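Local coordinates for protein colicin-B (Escherichia coli, PDB 1RH1) that kills Escherichia coli and closely related bacteria by forming channels that depolarise the cytoplasmic membrane and dissipate cellular energy, at residues A[390-395]-A[482-487]; A[172-177]-A[181-186]. All blocks are in the same frame, centred on the assembly; numbering follows the deposited sequence.

Contact 1 of 2, residues A[390-395]-A[482-487]; sequences EAIVNA and VGFVGV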
loop_
_atom_site.group_PDB
_atom_site.type_symbol
_atom_site.label_atom_id
_atom_site.label_comp_id
_atom_site.label_asym_id
_atom_site.label_seq_id
_atom_site.Cartn_x
_atom_site.Cartn_y
_atom_site.Cartn_z
ATOM N N GLU A 390 -43.974 -24.069 16.234
ATOM C CA GLU A 390 -43.655 -23.998 17.651
ATOM C C GLU A 390 -42.238 -24.456 17.982
ATOM O O GLU A 390 -41.579 -23.887 18.848
ATOM C CB GLU A 390 -44.656 -24.832 18.417
ATOM C CG GLU A 390 -44.557 -24.683 19.939
ATOM C CD GLU A 390 -45.034 -23.348 20.536
ATOM O OE1 GLU A 390 -46.242 -23.233 20.779
ATOM O OE2 GLU A 390 -44.216 -22.440 20.783
ATOM N N ALA A 391 -41.723 -25.451 17.259
ATOM C CA ALA A 391 -40.380 -25.959 17.450
ATOM C C ALA A 391 -39.330 -24.963 17.009
ATOM O O ALA A 391 -38.303 -24.879 17.677
ATOM C CB ALA A 391 -40.167 -27.225 16.653
ATOM N N ILE A 392 -39.551 -24.172 15.944
ATOM C CA ILE A 392 -38.553 -23.211 15.467
ATOM C C ILE A 392 -38.441 -21.999 16.375
ATOM O O ILE A 392 -37.361 -21.487 16.694
ATOM C CB ILE A 392 -38.896 -22.706 14.087
ATOM C CG1 ILE A 392 -39.478 -23.754 13.176
ATOM C CG2 ILE A 392 -37.572 -22.304 13.486
ATOM C CD1 ILE A 392 -40.124 -23.259 11.869
ATOM N N VAL A 393 -39.628 -21.549 16.780
ATOM C CA VAL A 393 -39.758 -20.448 17.699
ATOM C C VAL A 393 -39.023 -20.816 18.965
ATOM O O VAL A 393 -38.055 -20.139 19.280
ATOM C CB VAL A 393 -41.236 -20.202 17.949
ATOM C CG1 VAL A 393 -41.459 -19.172 19.041
ATOM C CG2 VAL A 393 -41.838 -19.682 16.663
ATOM N N ASN A 394 -39.384 -21.920 19.628
ATOM C CA ASN A 394 -38.719 -22.361 20.846
ATOM C C ASN A 394 -37.214 -22.608 20.737
ATOM O O ASN A 394 -36.463 -22.473 21.707
ATOM C CB ASN A 394 -39.386 -23.614 21.323
ATOM C CG ASN A 394 -40.732 -23.391 21.986
ATOM O OD1 ASN A 394 -41.637 -24.209 21.838
ATOM N ND2 ASN A 394 -40.919 -22.314 22.747
ATOM N N ALA A 395 -36.756 -22.960 19.534
ATOM C CA ALA A 395 -35.340 -23.111 19.253
ATOM C C ALA A 395 -34.654 -21.756 19.228
ATOM O O ALA A 395 -33.516 -21.628 19.683
ATOM C CB ALA A 395 -35.148 -23.772 17.911
ATOM N N VAL A 482 -35.940 -28.635 9.573
ATOM C CA VAL A 482 -34.653 -28.216 9.006
ATOM C C VAL A 482 -34.768 -27.845 7.525
ATOM O O VAL A 482 -34.094 -26.925 7.061
ATOM C CB VAL A 482 -33.624 -29.354 9.205
ATOM C CG1 VAL A 482 -32.283 -29.129 8.506
ATOM C CG2 VAL A 482 -33.373 -29.405 10.696
ATOM N N GLY A 483 -35.652 -28.518 6.786
ATOM C CA GLY A 483 -35.898 -28.139 5.413
ATOM C C GLY A 483 -36.575 -26.764 5.300
ATOM O O GLY A 483 -36.156 -25.922 4.502
ATOM N N PHE A 484 -37.629 -26.506 6.092
ATOM C CA PHE A 484 -38.357 -25.243 6.052
ATOM C C PHE A 484 -37.424 -24.087 6.387
ATOM O O PHE A 484 -37.380 -23.092 5.656
ATOM C CB PHE A 484 -39.517 -25.259 7.052
ATOM C CG PHE A 484 -40.438 -24.058 6.908
ATOM C CD1 PHE A 484 -40.270 -22.935 7.724
ATOM C CD2 PHE A 484 -41.435 -24.058 5.935
ATOM C CE1 PHE A 484 -41.090 -21.814 7.559
ATOM C CE2 PHE A 484 -42.248 -22.933 5.781
ATOM C CZ PHE A 484 -42.081 -21.809 6.582
ATOM N N VAL A 485 -36.658 -24.230 7.470
ATOM C CA VAL A 485 -35.733 -23.195 7.843
ATOM C C VAL A 485 -34.615 -23.150 6.829
ATOM O O VAL A 485 -34.101 -22.062 6.587
ATOM C CB VAL A 485 -35.203 -23.468 9.249
ATOM C CG1 VAL A 485 -34.114 -22.500 9.659
ATOM C CG2 VAL A 485 -36.350 -23.251 10.219
ATOM N N GLY A 486 -34.246 -24.244 6.163
ATOM C CA GLY A 486 -33.185 -24.186 5.167
ATOM C C GLY A 486 -33.620 -23.359 3.973
ATOM O O GLY A 486 -32.793 -22.719 3.344
ATOM N N VAL A 487 -34.921 -23.382 3.651
ATOM C CA VAL A 487 -35.506 -22.557 2.604
ATOM C C VAL A 487 -35.622 -21.101 3.086
ATOM O O VAL A 487 -35.094 -20.226 2.414
ATOM C CB VAL A 487 -36.868 -23.167 2.251
ATOM C CG1 VAL A 487 -37.731 -22.188 1.505
ATOM C CG2 VAL A 487 -36.650 -24.323 1.295
#

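Contact 2 of 2, residues A[172-177]-A[181-186]; sequences TDLMQN and YMAIIG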
loop_
_atom_site.group_PDB
_atom_site.type_symbol
_atom_site.label_atom_id
_atom_site.label_comp_id
_atom_site.label_asym_id
_atom_site.label_seq_id
_atom_site.Cartn_x
_atom_site.Cartn_y
_atom_site.Cartn_z
ATOM N N THR A 172 16.953 6.175 -0.241
ATOM C CA THR A 172 16.068 7.337 -0.098
ATOM C C THR A 172 16.065 7.844 1.334
ATOM O O THR A 172 17.004 7.541 2.066
ATOM C CB THR A 172 14.599 7.038 -0.450
ATOM O OG1 THR A 172 14.203 5.876 0.265
ATOM C CG2 THR A 172 14.403 6.865 -1.931
ATOM N N ASP A 173 15.066 8.597 1.805
ATOM C CA ASP A 173 15.162 9.093 3.163
ATOM C C ASP A 173 14.047 8.604 4.057
ATOM O O ASP A 173 13.061 8.049 3.590
ATOM C CB ASP A 173 15.254 10.643 3.130
ATOM C CG ASP A 173 14.034 11.519 2.916
ATOM O OD1 ASP A 173 13.103 11.160 2.199
ATOM O OD2 ASP A 173 14.030 12.608 3.475
ATOM N N LEU A 174 14.264 8.756 5.363
ATOM C CA LEU A 174 13.408 8.215 6.402
ATOM C C LEU A 174 13.076 9.264 7.432
ATOM O O LEU A 174 13.928 9.713 8.215
ATOM C CB LEU A 174 14.085 7.080 7.172
ATOM C CG LEU A 174 13.575 5.700 7.160
ATOM C CD1 LEU A 174 13.968 5.114 8.465
ATOM C CD2 LEU A 174 12.092 5.646 6.961
ATOM N N MET A 175 11.800 9.603 7.465
ATOM C CA MET A 175 11.356 10.524 8.486
ATOM C C MET A 175 11.177 9.735 9.774
ATOM O O MET A 175 10.236 8.957 9.904
ATOM C CB MET A 175 10.063 11.139 8.022
ATOM C CG MET A 175 9.938 12.641 8.240
ATOM S SD MET A 175 11.247 13.603 7.496
ATOM C CE MET A 175 11.570 14.116 9.132
ATOM N N GLN A 176 12.113 9.844 10.721
ATOM C CA GLN A 176 11.986 9.123 11.975
ATOM C C GLN A 176 12.036 10.005 13.203
ATOM O O GLN A 176 13.103 10.365 13.703
ATOM C CB GLN A 176 13.066 8.106 12.106
ATOM C CG GLN A 176 12.821 6.989 11.151
ATOM C CD GLN A 176 12.865 5.629 11.820
ATOM O OE1 GLN A 176 11.872 4.891 11.800
ATOM N NE2 GLN A 176 14.017 5.276 12.417
ATOM N N ASN A 177 10.819 10.287 13.697
ATOM C CA ASN A 177 10.494 11.118 14.858
ATOM C C ASN A 177 10.762 12.589 14.664
ATOM O O ASN A 177 11.377 13.272 15.490
ATOM C CB ASN A 177 11.244 10.653 16.131
ATOM C CG ASN A 177 10.574 9.434 16.742
ATOM O OD1 ASN A 177 9.384 9.454 17.065
ATOM N ND2 ASN A 177 11.304 8.329 16.899
ATOM N N TYR A 181 16.189 11.199 8.289
ATOM C CA TYR A 181 17.276 10.248 8.109
ATOM C C TYR A 181 17.548 9.906 6.648
ATOM O O TYR A 181 16.713 10.205 5.802
ATOM C CB TYR A 181 16.918 8.994 8.843
ATOM C CG TYR A 181 17.074 9.188 10.324
ATOM C CD1 TYR A 181 16.065 9.762 11.090
ATOM C CD2 TYR A 181 18.266 8.777 10.914
ATOM C CE1 TYR A 181 16.253 9.926 12.456
ATOM C CE2 TYR A 181 18.452 8.938 12.283
ATOM C CZ TYR A 181 17.441 9.512 13.034
ATOM O OH TYR A 181 17.645 9.675 14.382
ATOM N N MET A 182 18.703 9.339 6.293
ATOM C CA MET A 182 18.878 8.774 4.964
ATOM C C MET A 182 19.101 7.286 5.156
ATOM O O MET A 182 19.958 6.886 5.944
ATOM C CB MET A 182 20.056 9.419 4.268
ATOM C CG MET A 182 19.675 10.837 3.875
ATOM S SD MET A 182 20.027 11.187 2.150
ATOM C CE MET A 182 19.013 9.935 1.434
ATOM N N ALA A 183 18.296 6.475 4.461
ATOM C CA ALA A 183 18.242 5.039 4.655
ATOM C C ALA A 183 18.324 4.182 3.425
ATOM O O ALA A 183 18.197 4.685 2.318
ATOM C CB ALA A 183 16.960 4.642 5.300
ATOM N N ILE A 184 18.506 2.867 3.602
ATOM C CA ILE A 184 18.461 1.923 2.499
ATOM C C ILE A 184 17.200 1.102 2.616
ATOM O O ILE A 184 17.005 0.372 3.577
ATOM C CB ILE A 184 19.713 1.012 2.508
ATOM C CG1 ILE A 184 19.544 -0.025 1.429
ATOM C CG2 ILE A 184 19.944 0.386 3.866
ATOM C CD1 ILE A 184 20.698 -1.010 1.397
ATOM N N ILE A 185 16.295 1.217 1.664
ATOM C CA ILE A 185 15.101 0.417 1.744
ATOM C C ILE A 185 15.200 -0.819 0.891
ATOM O O ILE A 185 16.034 -0.953 0.012
ATOM C CB ILE A 185 13.883 1.263 1.345
ATOM C CG1 ILE A 185 14.024 2.007 0.051
ATOM C CG2 ILE A 185 13.724 2.275 2.443
ATOM C CD1 ILE A 185 12.796 2.842 -0.354
ATOM N N GLY A 186 14.359 -1.782 1.180
ATOM C CA GLY A 186 14.334 -3.027 0.442
ATOM C C GLY A 186 13.253 -3.939 0.973
ATOM O O GLY A 186 12.465 -3.528 1.816
#

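Contact 1 of 2, residues A[390-395]-A[482-487]
Behind the meeting of I392 with F484 and V485, the tightest backbone bond lies within one helix: G486 N donates to V482 O at 2.8 Å, across the turn that carries F484 and V485. No hydrogen bond links segments 390-395 and 482-487, and the contact illustrates how helices can meet through hydrocarbon while their peptide groups bond along their own axes.

I392 points toward the other helix and touches it with two branches. Its CG2 methyl meets CG2 of V485 at 3.6 Å, while CD1 reaches 4.1 Å from that same V485 CG2. One valine methyl therefore faces both arms of the isoleucine, and the two side chains run alongside each other in opposite senses. The V485 first torsion of 174° sets CG1 opposite the backbone N and leaves CG2, the methyl that touches I392, anti to the carbonyl carbon and beside the backbone N. F484 is met differently: CD1 of I392 approaches F484 CD1 obliquely at 4.2 Å, with the side chains crossing nearly at right angles. Only about 104 Å² is buried between the segments, yet all three touching residues lie in the interior.

Both helices, 386-398 and 479-495, belong to the pore-forming domain, the second wholly within a predicted transmembrane segment. Helix 479-495, with 457-472 before it, is consistent with the hydrophobic hairpin of channel-forming colicins, and helix 386-398 packs against it. Y435 of helix 420-435 packs against both I392 and V485, L472 of helix 457-472 also touches V485, and L382 and I384 from a loop touch F484.

Contact 2 of 2, residues A[172-177]-A[181-186]
Y181, T172 and L174 have the most surface buried where strands 169-176 and 179-186 form an antiparallel hairpin, a worked example of backbone register setting side-chain neighbours. L174 and Y181 are a hydrogen-bonded pair: Y181 N donates to L174 O at 2.7 Å, and L174 N to Y181 O at 2.9 Å.

The tyrosine CB lies 3.8 Å from L174 CB on the same face, and with CG beside the backbone N (chi1 -75°) the ring extends along the neighbouring strand. There L174 O lies at the ring edge, in its plane, and Q176 O comes 3.4 Å from Y181 CE1, also near that plane. The aliphatic part of Q176 joins in, its CB being 3.6 Å from Y181 CD1. L174 also sets its CG against the methyl of A183.

T172 pairs with A183 through two further backbone bonds, and its OG1 lies 3.4 Å from I185 CD1, the two side chains crossing at about a right angle. On the other face, M182 CE bends back to T172 O, and D173 forms a salt bridge with R297 of the long helix 291-340.

Chemically, four backbone bonds fix the register, while the side chains add mainly apolar and ring-edge contacts; the buried D173 carboxylate has a cationic partner in R297, which probably stabilises its charge and ties the hairpin to the helix.

The two contacts lie on opposite sides of the chain's centre, with their own centres 61 Å apart and their nearest atoms about 49 Å apart. Contact 2 is the more central: its centre is about 17 Å from the centre of the chain, against about 46 Å for contact 1. What relates them is helix 291-340: near its start it meets D173 and M175 of the hairpin, and near its end V336 and L340 touch V482 and V487 of the pore-forming domain. The pair sets a strand-to-strand contact beside a helix-to-helix one, in two parts of the chain joined by a long helix; of the two, contact 1 belongs to the pore-forming domain.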